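Local coordinates for protein transcriptional regulator, TetR family (Myxococcus xanthus, PDB 5K7F) that probably acts as a DNA-binding transcriptional regulator of the TetR family that controls the alternative route to isovaleryl coenzyme A, at residues D73-Q78 with R98-L103; E91-C96 with D139-A144. All coordinates share one frame; numbering follows the deposited sequence. Where two conformers were deposited one is given.

Overall arrangement
Both contacts are made by helix 89-105, which packs against helix 60-83 through its later turns in contact 1 and against helix 125-150 through its earlier turns in contact 2. The centres of the two contacts lie about 13 Å apart. Along the chain the segments alternate, 73-78, 91-96, 98-103 and then 139-144, so the two pairings interlock rather than follow one another. Contact 1 is the more central, about 6 Å from the centre of the chain, against about 15 Å for contact 2. Together they show how a single helix ties the long helix that follows the predicted DNA-binding motif into the all-helical C-terminal domain.

Contact 1 (D73-Q78 with R98-L103); sequences DLFEEQ and RHNILL
The carbonyl oxygen of H99 is gripped twice: by the backbone N of L103 within its own helix, and by a water whose oxygen lies 2.8 Å from H99 O. The same water donates to the carbonyl oxygen of Q78 at 3.0 Å from Q78 O, bridging the two backbones at the edge of the H99 ring, in its plane. Beside this bridge Q78 O also rests on H99 CB at 3.6 Å.

Next to the water the interface turns apolar. L103 has CG anti to its backbone N (chi1 170°), a setting that carries its two methyls across to the other helix. CD2 stands over the centre of the F75 ring, 3.8 Å from the centroid and 5° off the normal, a well-centred CH-pi contact, while CD1 meets L74 CB at 3.9 Å. The rim of the same ring faces the amide of N100: F75 CE1 lies 3.5 Å from N100 OD1, and ring and amide planes stand 84° apart. N100 OD1 also takes a hydrogen bond from the tyrosine Y137, whose ring meets F75; N100 ND2, by contrast, is buried without a partner. An alanine here in place of F75 takes away the ring face under L103 CD2, and would probably leave a gap between that methyl and the N100 amide.

The axes of segments 73-78 and 98-103 approach to 10.2 Å, their directions nearer antiparallel than parallel. Helix 60-83 is the long helix that, in TetR-family regulators, runs from the DNA-binding region into the ligand-binding domain, and this pairing fastens it to that all-helical core.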
loop_
_atom_site.group_PDB
_atom_site.type_symbol
_atom_site.label_atom_id
_atom_site.label_comp_id
_atom_site.label_asym_id
_atom_site.label_seq_id
_atom_site.Cartn_x
_atom_site.Cartn_y
_atom_site.Cartn_z
ATOM N N ASP A 73 10.943 -9.030 12.840
ATOM C CA ASP A 73 11.683 -10.285 12.968
ATOM C C ASP A 73 11.493 -11.150 11.738
ATOM O O ASP A 73 12.421 -11.852 11.306
ATOM C CB ASP A 73 11.224 -11.062 14.199
ATOM C CG ASP A 73 11.763 -10.517 15.484
ATOM O OD1 ASP A 73 12.678 -9.696 15.451
ATOM O OD2 ASP A 73 11.288 -10.985 16.549
ATOM N N LEU A 74 10.288 -11.131 11.164
ATOM C CA LEU A 74 10.043 -11.930 9.976
ATOM C C LEU A 74 10.805 -11.391 8.773
ATOM O O LEU A 74 11.276 -12.179 7.946
ATOM C CB LEU A 74 8.550 -12.001 9.665
ATOM C CG LEU A 74 7.734 -12.805 10.645
ATOM C CD1 LEU A 74 6.251 -12.822 10.285
ATOM C CD2 LEU A 74 8.323 -14.279 10.717
ATOM N N PHE A 75 10.881 -10.056 8.612
ATOM C CA PHE A 75 11.744 -9.489 7.562
ATOM C C PHE A 75 13.193 -9.993 7.687
ATOM O O PHE A 75 13.837 -10.317 6.683
ATOM C CB PHE A 75 11.666 -7.938 7.569
ATOM C CG PHE A 75 10.535 -7.378 6.703
ATOM C CD1 PHE A 75 10.745 -7.111 5.347
ATOM C CD2 PHE A 75 9.264 -7.125 7.230
ATOM C CE1 PHE A 75 9.757 -6.610 4.561
ATOM C CE2 PHE A 75 8.227 -6.632 6.416
ATOM C CZ PHE A 75 8.482 -6.386 5.076
ATOM N N GLU A 76 13.730 -10.075 8.903
ATOM C CA GLU A 76 15.048 -10.683 9.087
ATOM C C GLU A 76 15.059 -12.167 8.709
ATOM O O GLU A 76 15.922 -12.633 7.959
ATOM C CB GLU A 76 15.498 -10.530 10.544
ATOM C CG GLU A 76 16.785 -11.286 10.860
ATOM C CD GLU A 76 18.006 -10.724 10.137
ATOM O OE1 GLU A 76 17.969 -9.534 9.700
ATOM O OE2 GLU A 76 19.009 -11.476 10.044
ATOM N N GLU A 77 14.118 -12.930 9.249
ATOM C CA GLU A 77 14.168 -14.378 9.146
ATOM C C GLU A 77 13.805 -14.871 7.752
ATOM O O GLU A 77 14.349 -15.884 7.279
ATOM C CB GLU A 77 13.228 -14.959 10.184
ATOM C CG GLU A 77 13.677 -14.592 11.579
ATOM C CD GLU A 77 12.758 -15.129 12.653
ATOM O OE1 GLU A 77 11.776 -15.835 12.310
ATOM O OE2 GLU A 77 13.038 -14.848 13.840
ATOM N N GLN A 78 12.865 -14.201 7.103
ATOM C CA GLN A 78 12.355 -14.655 5.824
ATOM C C GLN A 78 12.923 -13.895 4.645
ATOM O O GLN A 78 12.682 -14.304 3.507
ATOM C CB GLN A 78 10.832 -14.545 5.783
ATOM C CG GLN A 78 10.092 -15.374 6.783
ATOM C CD GLN A 78 10.325 -16.870 6.532
ATOM O OE1 GLN A 78 10.187 -17.340 5.386
ATOM N NE2 GLN A 78 10.670 -17.611 7.574
ATOM N N ARG A 98 11.803 -11.263 -4.475
ATOM C CA ARG A 98 11.090 -12.535 -4.484
ATOM C C ARG A 98 10.772 -12.997 -3.056
ATOM O O ARG A 98 9.607 -13.291 -2.738
ATOM C CB ARG A 98 11.893 -13.575 -5.253
ATOM C CG ARG A 98 11.197 -14.923 -5.411
ATOM C CD ARG A 98 12.054 -15.858 -6.255
ATOM N NE ARG A 98 11.365 -17.081 -6.696
ATOM C CZ ARG A 98 10.570 -17.187 -7.764
ATOM N NH1 ARG A 98 10.273 -16.136 -8.548
ATOM N NH2 ARG A 98 10.068 -18.374 -8.057
ATOM N N HIS A 99 11.764 -12.974 -2.166
ATOM C CA HIS A 99 11.497 -13.346 -0.769
ATOM C C HIS A 99 10.447 -12.448 -0.112
ATOM O O HIS A 99 9.590 -12.930 0.644
ATOM C CB HIS A 99 12.798 -13.320 0.023
ATOM C CG HIS A 99 13.685 -14.530 -0.218
ATOM N ND1 HIS A 99 13.341 -15.806 0.167
ATOM C CD2 HIS A 99 14.875 -14.646 -0.858
ATOM C CE1 HIS A 99 14.299 -16.651 -0.190
ATOM N NE2 HIS A 99 15.251 -15.971 -0.809
ATOM N N ASN A 100 10.507 -11.127 -0.364
ATOM C CA ASN A 100 9.530 -10.210 0.234
ATOM C C ASN A 100 8.101 -10.506 -0.262
ATOM O O ASN A 100 7.134 -10.414 0.496
ATOM C CB ASN A 100 9.946 -8.774 -0.078
ATOM C CG ASN A 100 9.389 -7.741 0.870
ATOM O OD1 ASN A 100 10.027 -6.710 1.049
ATOM N ND2 ASN A 100 8.230 -7.984 1.466
ATOM N N ILE A 101 7.941 -10.851 -1.541
ATOM C CA ILE A 101 6.609 -11.128 -2.053
ATOM C C ILE A 101 6.050 -12.375 -1.389
ATOM O O ILE A 101 4.855 -12.457 -1.068
ATOM C CB ILE A 101 6.644 -11.271 -3.585
ATOM C CG1 ILE A 101 6.880 -9.924 -4.248
ATOM C CG2 ILE A 101 5.313 -11.855 -4.135
ATOM C CD1 ILE A 101 7.292 -10.001 -5.700
ATOM N N LEU A 102 6.906 -13.357 -1.179
ATOM C CA LEU A 102 6.476 -14.556 -0.466
ATOM C C LEU A 102 6.087 -14.219 0.979
ATOM O O LEU A 102 5.047 -14.659 1.472
ATOM C CB LEU A 102 7.568 -15.645 -0.541
ATOM C CG LEU A 102 7.956 -16.197 -1.946
ATOM C CD1 LEU A 102 9.101 -17.178 -1.854
ATOM C CD2 LEU A 102 6.750 -16.752 -2.700
ATOM N N LEU A 103 6.900 -13.443 1.688
ATOM C CA LEU A 103 6.516 -13.045 3.045
ATOM C C LEU A 103 5.138 -12.361 3.099
ATOM O O LEU A 103 4.377 -12.545 4.052
ATOM C CB LEU A 103 7.589 -12.120 3.619
ATOM C CG LEU A 103 7.254 -11.418 4.929
ATOM C CD1 LEU A 103 7.097 -12.385 6.040
ATOM C CD2 LEU A 103 8.340 -10.417 5.299
HETATM O O HOH W 1 10.127 -15.129 2.269
#

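Contact 2 (E91-C96 with D139-A144); sequences ERLRAC and DFLEEA
This is a buried, largely apolar helix-to-helix contact inside the TetR-like C-terminal domain, where L93 and A144 bring helices 89-105 and 125-150 together. The segments run roughly antiparallel, their directions 142° apart. Small size makes A144 the place of close approach: its CB sits 3.6 Å from L93 CG, with both L93 methyls also gathered around it.

One turn further along helix 89-105, C96 touches two side chains. Its sulfur anti to the backbone N (chi1 -165°), it reaches F140 CE2 at 3.9 Å and L141 CD2 at 4.0 Å. Relative to the F140 ring the sulfur lies oblique, far from the ring normal, in a Cys sulfur-aromatic contact made at CE2 rather than over the centre.

R92 supplies the polar part. The aliphatic stretch of its chain passes F140 CZ, with CD 3.8 Å from that atom, before a bend at chi3 turns the guanidinium so that its edge meets F140 CZ; the two planes are 65° apart. R92 NH2 comes beside A144 CB and donates to a water 2.9 Å from NH2, and this water donates in turn to F140 O while lying above the F140 ring toward its rim. NH1 also bonds to the carbonyl oxygen of I86 and NH2 to the side chain of Q147, so the buried guanidinium is held by a backbone carbonyl, an amide side chain and a water, which probably fixes its orientation.

Two further helices close in on the pair: V79, L80 and V83 of helix 60-83 pack on C96 and F140, and A163, F166 and L167 of helix 159-171 cover L141.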
loop_
_atom_site.group_PDB
_atom_site.type_symbol
_atom_site.label_atom_id
_atom_site.label_comp_id
_atom_site.label_asym_id
_atom_site.label_seq_id
_atom_site.Cartn_x
_atom_site.Cartn_y
_atom_site.Cartn_z
ATOM N N GLU A 91 21.509 -8.983 -8.297
ATOM C CA GLU A 91 21.084 -10.314 -7.866
ATOM C C GLU A 91 20.491 -10.260 -6.467
ATOM O O GLU A 91 19.490 -10.932 -6.181
ATOM C CB GLU A 91 22.269 -11.290 -7.870
ATOM C CG GLU A 91 22.828 -11.671 -9.240
ATOM C CD GLU A 91 23.936 -12.745 -9.157
ATOM O OE1 GLU A 91 24.143 -13.359 -8.069
ATOM O OE2 GLU A 91 24.606 -12.958 -10.188
ATOM N N ARG A 92 21.054 -9.441 -5.613
ATOM C CA ARG A 92 20.534 -9.285 -4.268
ATOM C C ARG A 92 19.113 -8.666 -4.269
ATOM O O ARG A 92 18.215 -9.128 -3.608
ATOM C CB ARG A 92 21.477 -8.438 -3.447
ATOM C CG ARG A 92 21.213 -8.441 -1.997
ATOM C CD ARG A 92 22.445 -8.068 -1.201
ATOM N NE ARG A 92 22.690 -6.703 -1.213
ATOM C CZ ARG A 92 23.742 -6.114 -1.753
ATOM N NH1 ARG A 92 24.649 -6.812 -2.317
ATOM N NH2 ARG A 92 23.819 -4.833 -1.752
ATOM N N LEU A 93 18.923 -7.624 -5.075
ATOM C CA LEU A 93 17.603 -6.994 -5.143
ATOM C C LEU A 93 16.564 -7.955 -5.725
ATOM O O LEU A 93 15.423 -8.026 -5.235
ATOM C CB LEU A 93 17.702 -5.729 -5.983
ATOM C CG LEU A 93 18.270 -4.517 -5.237
ATOM C CD1 LEU A 93 18.743 -3.530 -6.247
ATOM C CD2 LEU A 93 17.217 -3.950 -4.286
ATOM N N ARG A 94 16.961 -8.747 -6.743
ATOM C CA ARG A 94 16.036 -9.710 -7.343
ATOM C C ARG A 94 15.620 -10.786 -6.332
ATOM O O ARG A 94 14.434 -11.143 -6.234
ATOM C CB ARG A 94 16.680 -10.392 -8.552
ATOM C CG ARG A 94 16.888 -9.490 -9.723
ATOM C CD ARG A 94 17.533 -10.226 -10.905
ATOM N NE ARG A 94 17.818 -9.315 -11.998
ATOM C CZ ARG A 94 18.934 -9.329 -12.730
ATOM N NH1 ARG A 94 19.887 -10.224 -12.493
ATOM N NH2 ARG A 94 19.095 -8.434 -13.694
ATOM N N ALA A 95 16.572 -11.264 -5.550
ATOM C CA ALA A 95 16.264 -12.262 -4.526
ATOM C C ALA A 95 15.458 -11.650 -3.391
ATOM O O ALA A 95 14.542 -12.303 -2.868
ATOM C CB ALA A 95 17.546 -12.901 -3.993
ATOM N N CYS A 96 15.781 -10.394 -3.012
ATOM C CA CYS A 96 15.089 -9.715 -1.921
ATOM C C CYS A 96 13.623 -9.507 -2.269
ATOM O O CYS A 96 12.722 -9.789 -1.470
ATOM C CB CYS A 96 15.784 -8.399 -1.612
ATOM S SG CYS A 96 15.329 -7.634 -0.041
ATOM N N ASP A 139 17.130 1.181 4.385
ATOM C CA ASP A 139 18.555 1.456 4.182
ATOM C C ASP A 139 19.207 0.358 3.351
ATOM O O ASP A 139 20.046 0.620 2.474
ATOM C CB ASP A 139 19.281 1.556 5.533
ATOM C CG ASP A 139 18.934 2.803 6.327
ATOM O OD1 ASP A 139 18.322 3.748 5.788
ATOM O OD2 ASP A 139 19.293 2.823 7.523
ATOM N N PHE A 140 18.876 -0.893 3.668
ATOM C CA PHE A 140 19.395 -2.023 2.921
ATOM C C PHE A 140 19.020 -1.932 1.451
ATOM O O PHE A 140 19.867 -2.131 0.574
ATOM C CB PHE A 140 18.857 -3.300 3.543
ATOM C CG PHE A 140 19.292 -4.584 2.829
ATOM C CD1 PHE A 140 20.487 -5.208 3.133
ATOM C CD2 PHE A 140 18.479 -5.168 1.854
ATOM C CE1 PHE A 140 20.851 -6.417 2.505
ATOM C CE2 PHE A 140 18.836 -6.354 1.229
ATOM C CZ PHE A 140 20.029 -6.960 1.523
ATOM N N LEU A 141 17.748 -1.649 1.162
ATOM C CA LEU A 141 17.341 -1.512 -0.236
ATOM C C LEU A 141 18.069 -0.343 -0.902
ATOM O O LEU A 141 18.543 -0.472 -2.048
ATOM C CB LEU A 141 15.820 -1.329 -0.341
ATOM C CG LEU A 141 14.926 -2.465 0.200
ATOM C CD1 LEU A 141 13.465 -2.086 0.052
ATOM C CD2 LEU A 141 15.196 -3.712 -0.543
ATOM N N GLU A 142 18.208 0.792 -0.200
ATOM C CA GLU A 142 18.880 1.945 -0.805
ATOM C C GLU A 142 20.340 1.643 -1.123
ATOM O O GLU A 142 20.828 1.991 -2.201
ATOM C CB GLU A 142 18.773 3.184 0.105
ATOM C CG GLU A 142 17.385 3.733 0.241
ATOM C CD GLU A 142 17.277 5.129 0.866
ATOM O OE1 GLU A 142 18.295 5.720 1.259
ATOM O OE2 GLU A 142 16.137 5.626 0.973
ATOM N N GLU A 143 21.046 0.947 -0.229
ATOM C CA GLU A 143 22.438 0.595 -0.513
ATOM C C GLU A 143 22.540 -0.298 -1.746
ATOM O O GLU A 143 23.406 -0.093 -2.595
ATOM C CB GLU A 143 23.070 -0.073 0.714
ATOM N N ALA A 144 21.640 -1.273 -1.888
ATOM C CA ALA A 144 21.665 -2.129 -3.074
ATOM C C ALA A 144 21.348 -1.349 -4.348
ATOM O O ALA A 144 22.024 -1.526 -5.376
ATOM C CB ALA A 144 20.694 -3.287 -2.918
HETATM O O HOH W 2 22.086 -3.988 0.460
#